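Local coordinates for protein glutaredoxin (Chlorella sorokiniana, PDB 4I2U) that binds glutathione and, as a thioredoxin-fold oxidoreductase of the glutaredoxin family, probably reduces disulfide bonds in cell redox homeostasis, at residues 6-9 / 10-14; 94-97 / 98-102. All coordinates share one frame; numbering follows the deposited sequence. Where two conformers were deposited one is given.

Followed from the N terminus, the chain forms contact 1 within helix 3-14 and contact 2 within helix 95-102, near its other end. Each joins successive turns of one helix and closes no loop, and the two stand in series, neither nested nor crossed. Contact 1 sets its apolar side chains against strand 17-21 and helix 55-66; contact 2 sets its own against strands 73-76 and 79-82 and helix 84-93. Strand 73-76 lies beside 17-21 in the mixed sheet, which both helices therefore border at different places. The nearest atoms of contact 1 and contact 2 are about 11 Å apart. The side chains of V8 and L96 lie about 14 Å and about 13 Å from the bound glutathione.

Contact 1 (6-9 / 10-14); sequences QLVD and STISG
T11 turns its hydroxyl back onto the backbone of L7, one turn earlier in helix 3-14, the N-terminal helix of this thioredoxin-fold glutaredoxin. From the T11 side chain, CB lies 3.2 Å from L7 O, close because the next atom bonds there. OG1 sits beside its own backbone N and opposite the carbonyl carbon (chi1 -62°), a rotation that aims it back toward the preceding turn, at L7 O, 2.7 Å away. T11 N donates to the same oxygen at 2.9 Å, and the two donors come from opposite faces of the L7 carbonyl plane. The other branch, CG2, is swung anti to the N, and the side chain packs on V18 of strand 17-21; threonine thus offers a self-satisfied hydroxyl and a methyl at a buried site. L7 CD2 comes within 3.6 Å of T11 OG1, the two side chains crossing at a slant. Replacing T11 with an alanine would probably leave L7 O with the backbone N alone and open a gap beside L7 CD2 and V18.

On the inner side, V8 and I12 suit their buried places as branched hydrocarbons. I12 CG1 and CG2 both rest on V8 O, and CG2 approaches V8 CG1 loosely, at 4.5 Å. F20 is touched by both residues, while V8 also meets I58 and Y61, and I12 meets L65. D9 stands between core and surface: OD1 is hydrogen-bonded to the Y61 hydroxyl and OD2 forms a salt bridge with K5. Toward the C-terminal end, S13 repeats the threonine's device from a different rotation. Its OG, held between backbone N and carbonyl carbon (chi1 61°), donates to D9 O at 2.8 Å, while S13 N reaches that oxygen from the opposite face at 3.1 Å.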
ATOM      1  N   GLN A   6     -10.562 -12.039  -3.293  1.00 10.41           N
ATOM      2  CA  GLN A   6     -11.531 -11.034  -3.716  1.00 11.87           C
ATOM      3  C   GLN A   6     -11.310  -9.732  -2.962  1.00  9.93           C
ATOM      4  O   GLN A   6     -11.405  -8.640  -3.533  1.00 10.09           O
ATOM      5  CB  GLN A   6     -12.952 -11.540  -3.498  1.00 14.40           C
ATOM      6  CG  GLN A   6     -14.022 -10.678  -4.151  1.00 33.17           C
ATOM      7  CD  GLN A   6     -15.424 -11.188  -3.871  1.00 38.80           C
ATOM      8  OE1 GLN A   6     -16.080 -10.745  -2.925  1.00 45.72           O
ATOM      9  NE2 GLN A   6     -15.890 -12.130  -4.689  1.00 41.32           N
ATOM     10  N   LEU A   7     -11.029  -9.836  -1.670  1.00 10.21           N
ATOM     11  CA  LEU A   7     -10.741  -8.651  -0.872  1.00  9.75           C
ATOM     12  C   LEU A   7      -9.548  -7.881  -1.417  1.00  8.74           C
ATOM     13  O   LEU A   7      -9.612  -6.665  -1.632  1.00  9.10           O
ATOM     14  CB  LEU A   7     -10.488  -9.048   0.580  1.00 12.35           C
ATOM     15  CG  LEU A   7     -10.151  -7.954   1.600  1.00 14.58           C
ATOM     16  CD1 LEU A   7      -8.720  -7.437   1.526  1.00 15.48           C
ATOM     17  CD2 LEU A   7     -11.123  -6.799   1.495  1.00 18.37           C
ATOM     18  N   VAL A   8      -8.437  -8.562  -1.657  1.00  8.03           N
ATOM     19  CA  VAL A   8      -7.248  -7.868  -2.124  1.00  7.06           C
ATOM     20  C   VAL A   8      -7.480  -7.270  -3.504  1.00  6.56           C
ATOM     21  O   VAL A   8      -7.200  -6.083  -3.734  1.00  7.08           O
ATOM     22  CB  VAL A   8      -6.026  -8.802  -2.132  1.00  7.71           C
ATOM     23  CG1 VAL A   8      -4.858  -8.141  -2.813  1.00  6.65           C
ATOM     24  CG2 VAL A   8      -5.658  -9.188  -0.685  1.00  8.16           C
ATOM     25  N   ASP A   9      -7.992  -8.073  -4.435  1.00  6.78           N
ATOM     26  CA  ASP A   9      -8.177  -7.602  -5.805  1.00  6.50           C
ATOM     27  C   ASP A   9      -9.109  -6.399  -5.845  1.00  6.68           C
ATOM     28  O   ASP A   9      -8.824  -5.396  -6.517  1.00  6.74           O
ATOM     29  CB  ASP A   9      -8.741  -8.704  -6.705  1.00  7.03           C
ATOM     30  CG  ASP A   9      -7.757  -9.851  -6.958  1.00  7.15           C
ATOM     31  OD1 ASP A   9      -6.572  -9.757  -6.588  1.00  7.07           O
ATOM     32  OD2 ASP A   9      -8.210 -10.836  -7.593  1.00  8.38           O
ATOM     33  N   SER A  10     -10.236  -6.494  -5.157  1.00  7.32           N
ATOM     34  CA  SER A  10     -11.219  -5.416  -5.159  0.55  7.75           C
ATOM     35  C   SER A  10     -10.671  -4.172  -4.480  1.00  7.48           C
ATOM     36  O   SER A  10     -10.970  -3.055  -4.882  1.00  8.05           O
ATOM     37  CB  SER A  10     -12.500  -5.853  -4.455  0.55  9.97           C
ATOM     38  OG  SER A  10     -13.155  -6.874  -5.186  0.55 15.26           O
ATOM     39  N   THR A  11      -9.879  -4.362  -3.438  1.00  7.48           N
ATOM     40  CA  THR A  11      -9.352  -3.219  -2.724  1.00  7.29           C
ATOM     41  C   THR A  11      -8.347  -2.449  -3.575  1.00  7.49           C
ATOM     42  O   THR A  11      -8.400  -1.205  -3.629  1.00  7.22           O
ATOM     43  CB  THR A  11      -8.727  -3.638  -1.389  1.00  8.96           C
ATOM     44  OG1 THR A  11      -9.733  -4.229  -0.563  1.00 10.01           O
ATOM     45  CG2 THR A  11      -8.143  -2.441  -0.654  1.00 10.27           C
ATOM     46  N   ILE A  12      -7.437  -3.152  -4.235  1.00  6.93           N
ATOM     47  CA  ILE A  12      -6.409  -2.454  -4.998  1.00  7.30           C
ATOM     48  C   ILE A  12      -6.957  -1.876  -6.293  1.00  7.20           C
ATOM     49  O   ILE A  12      -6.396  -0.912  -6.804  1.00  8.02           O
ATOM     50  CB  ILE A  12      -5.146  -3.316  -5.272  1.00  7.07           C
ATOM     51  CG1 ILE A  12      -5.427  -4.455  -6.262  1.00  6.42           C
ATOM     52  CG2 ILE A  12      -4.580  -3.816  -3.964  1.00  6.20           C
ATOM     53  CD1 ILE A  12      -4.184  -5.249  -6.626  1.00  8.47           C
ATOM     54  N   SER A  13      -8.046  -2.423  -6.829  1.00  6.23           N
ATOM     55  CA  SER A  13      -8.644  -1.866  -8.049  1.00  7.45           C
ATOM     56  C   SER A  13      -9.664  -0.772  -7.738  1.00  9.74           C
ATOM     57  O   SER A  13      -9.986   0.023  -8.614  1.00 11.45           O
ATOM     58  CB  SER A  13      -9.256  -2.977  -8.904  1.00  8.71           C
ATOM     59  OG  SER A  13     -10.276  -3.654  -8.211  1.00  9.37           O
ATOM     60  N   GLY A  14     -10.147  -0.707  -6.498  1.00  8.08           N
ATOM     61  CA  GLY A  14     -11.160   0.257  -6.112  1.00 10.29           C
ATOM     62  C   GLY A  14     -10.640   1.439  -5.321  1.00  9.27           C
ATOM     63  O   GLY A  14     -11.391   2.366  -5.072  1.00 11.65           O
TER

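Contact 2 (94-97 / 98-102); sequences GKLE and VMLRN
From G94 to R101 the backbone runs as successive i to i+4 bonds: V98 N to G94 O is the longest at 3.2 Å, and L100 N to L96 O the shortest at 2.8 Å. G94 ends helix 84-93 with a positive phi of 98° and at once takes the N-cap position of helix 95-102; a CB at such angles would jam against the preceding carbonyl oxygen, hence glycine.

L96 and L100 form the apolar side. L96 CG meets L100 CD1 at 4.0 Å, the side chains slanting across each other. M99 bends at chi3 (-71°), which curls CE back against the preceding turn, 3.7 Å from K95 O and close to L96 CA; its flexible thioether chain crosses L96 at about a right angle. In the thioredoxin fold of this glutaredoxin these three side chains pack on I76 of strand 73-76, and L96 and M99 also on I81 of strand 79-82, so the C-terminal helix borders that hairpin.

E97 and R101 bring charged groups to another side of the helix. R101 folds back so that its guanidinium presents one face to E97 O, which stands 3.8 Å from the plane, over the centre. R101 NH1 comes to 3.6 Å from E97 CB, a methylene contact. The E97 carboxylate is turned 68° from the guanidinium plane, and OE2 stays 4.1 Å from R101 NH1, beyond a salt bridge, though the opposite charges probably still attract.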
ATOM      1  N   GLY A  94      11.443  10.647  -6.033  1.00 10.13           N
ATOM      2  CA  GLY A  94      10.599  11.309  -7.006  1.00  9.94           C
ATOM      3  C   GLY A  94       9.648  10.384  -7.722  1.00 10.07           C
ATOM      4  O   GLY A  94       8.658  10.835  -8.297  1.00 10.94           O
ATOM      5  N   LYS A  95       9.917   9.082  -7.701  1.00  9.05           N
ATOM      6  CA  LYS A  95       9.111   8.148  -8.479  1.00  9.81           C
ATOM      7  C   LYS A  95       7.729   7.926  -7.877  1.00  8.72           C
ATOM      8  O   LYS A  95       6.754   7.680  -8.606  1.00  9.41           O
ATOM      9  CB  LYS A  95       9.839   6.811  -8.642  1.00 10.04           C
ATOM     10  CG  LYS A  95      11.085   6.894  -9.468  1.00 18.53           C
ATOM     11  CD  LYS A  95      11.698   5.509  -9.622  1.00 27.97           C
ATOM     12  CE  LYS A  95      13.040   5.566 -10.310  1.00 37.01           C
ATOM     13  NZ  LYS A  95      13.178   6.805 -11.111  1.00 39.22           N
ATOM     14  N   LEU A  96       7.605   7.979  -6.559  1.00  8.12           N
ATOM     15  CA  LEU A  96       6.296   7.822  -5.954  1.00  7.81           C
ATOM     16  C   LEU A  96       5.385   8.960  -6.380  1.00  8.52           C
ATOM     17  O   LEU A  96       4.224   8.749  -6.746  1.00  8.51           O
ATOM     18  CB  LEU A  96       6.412   7.748  -4.438  1.00  8.87           C
ATOM     19  CG  LEU A  96       5.069   7.581  -3.710  1.00  9.42           C
ATOM     20  CD1 LEU A  96       4.331   6.310  -4.140  1.00 12.63           C
ATOM     21  CD2 LEU A  96       5.305   7.565  -2.236  1.00 10.38           C
ATOM     22  N   GLU A  97       5.897  10.175  -6.356  1.00  7.79           N
ATOM     23  CA  GLU A  97       5.107  11.321  -6.786  1.00  8.93           C
ATOM     24  C   GLU A  97       4.661  11.170  -8.231  1.00  7.71           C
ATOM     25  O   GLU A  97       3.533  11.492  -8.562  1.00  8.05           O
ATOM     26  CB  GLU A  97       5.902  12.616  -6.630  1.00  9.85           C
ATOM     27  CG  GLU A  97       6.006  13.094  -5.210  1.00 11.33           C
ATOM     28  CD  GLU A  97       7.098  14.115  -5.050  1.00 13.53           C
ATOM     29  OE1 GLU A  97       8.263  13.727  -4.855  1.00 13.09           O
ATOM     30  OE2 GLU A  97       6.796  15.323  -5.140  1.00 15.54           O
ATOM     31  N   VAL A  98       5.539  10.696  -9.106  1.00  8.70           N
ATOM     32  CA  VAL A  98       5.144  10.474 -10.490  1.00  9.11           C
ATOM     33  C   VAL A  98       3.978   9.490 -10.545  1.00  8.67           C
ATOM     34  O   VAL A  98       2.993   9.721 -11.246  1.00  8.95           O
ATOM     35  CB  VAL A  98       6.328   9.954 -11.351  1.00 10.40           C
ATOM     36  CG1 VAL A  98       5.848   9.508 -12.745  1.00 13.94           C
ATOM     37  CG2 VAL A  98       7.410  11.018 -11.464  1.00 13.50           C
ATOM     38  N   MET A  99       4.079   8.389  -9.814  1.00  7.96           N
ATOM     39  CA  MET A  99       2.990   7.415  -9.806  1.00  7.91           C
ATOM     40  C   MET A  99       1.696   7.975  -9.259  1.00  7.96           C
ATOM     41  O   MET A  99       0.610   7.692  -9.783  1.00  7.88           O
ATOM     42  CB  MET A  99       3.387   6.179  -9.010  1.00 10.01           C
ATOM     43  CG  MET A  99       4.451   5.366  -9.723  1.00 10.60           C
ATOM     44  SD  MET A  99       4.816   3.779  -8.994  1.00 15.38           S
ATOM     45  CE  MET A  99       5.634   4.330  -7.571  1.00 14.20           C
ATOM     46  N   LEU A 100       1.788   8.761  -8.199  1.00  7.37           N
ATOM     47  CA  LEU A 100       0.586   9.353  -7.607  1.00  7.30           C
ATOM     48  C   LEU A 100      -0.054  10.371  -8.540  1.00  8.48           C
ATOM     49  O   LEU A 100      -1.281  10.418  -8.654  1.00  9.06           O
ATOM     50  CB  LEU A 100       0.925   9.990  -6.267  1.00  7.86           C
ATOM     51  CG  LEU A 100       1.363   9.055  -5.137  1.00  7.82           C
ATOM     52  CD1 LEU A 100       1.806   9.869  -3.958  1.00  8.41           C
ATOM     53  CD2 LEU A 100       0.249   8.112  -4.711  1.00  8.48           C
ATOM     54  N   ARG A 101       0.752  11.170  -9.220  1.00  7.49           N
ATOM     55  CA  ARG A 101       0.195  12.095 -10.196  1.00  9.21           C
ATOM     56  C   ARG A 101      -0.458  11.327 -11.347  1.00 10.43           C
ATOM     57  O   ARG A 101      -1.556  11.667 -11.793  1.00 10.38           O
ATOM     58  CB  ARG A 101       1.265  13.047 -10.724  1.00 10.00           C
ATOM     59  CG  ARG A 101       1.691  14.085  -9.704  1.00 12.83           C
ATOM     60  CD  ARG A 101       2.506  15.241 -10.291  1.00 17.12           C
ATOM     61  NE  ARG A 101       3.814  14.784 -10.742  1.00 21.54           N
ATOM     62  CZ  ARG A 101       4.937  14.809 -10.018  1.00 17.73           C
ATOM     63  NH1 ARG A 101       4.983  15.313  -8.788  1.00 19.01           N
ATOM     64  NH2 ARG A 101       6.033  14.331 -10.554  1.00 18.26           N
ATOM     65  N   ASN A 102       0.188  10.264 -11.821  1.00  9.40           N
ATOM     66  CA  ASN A 102      -0.393   9.490 -12.913  1.00 11.08           C
ATOM     67  C   ASN A 102      -1.715   8.847 -12.496  1.00 12.59           C
ATOM     68  O   ASN A 102      -2.620   8.666 -13.324  1.00 15.02           O
ATOM     69  CB  ASN A 102       0.572   8.405 -13.384  1.00 13.20           C
ATOM     70  CG  ASN A 102       1.750   8.959 -14.145  1.00 15.99           C
ATOM     71  OD1 ASN A 102       1.743  10.114 -14.573  1.00 18.56           O
ATOM     72  ND2 ASN A 102       2.779   8.138 -14.310  1.00 16.57           N
TER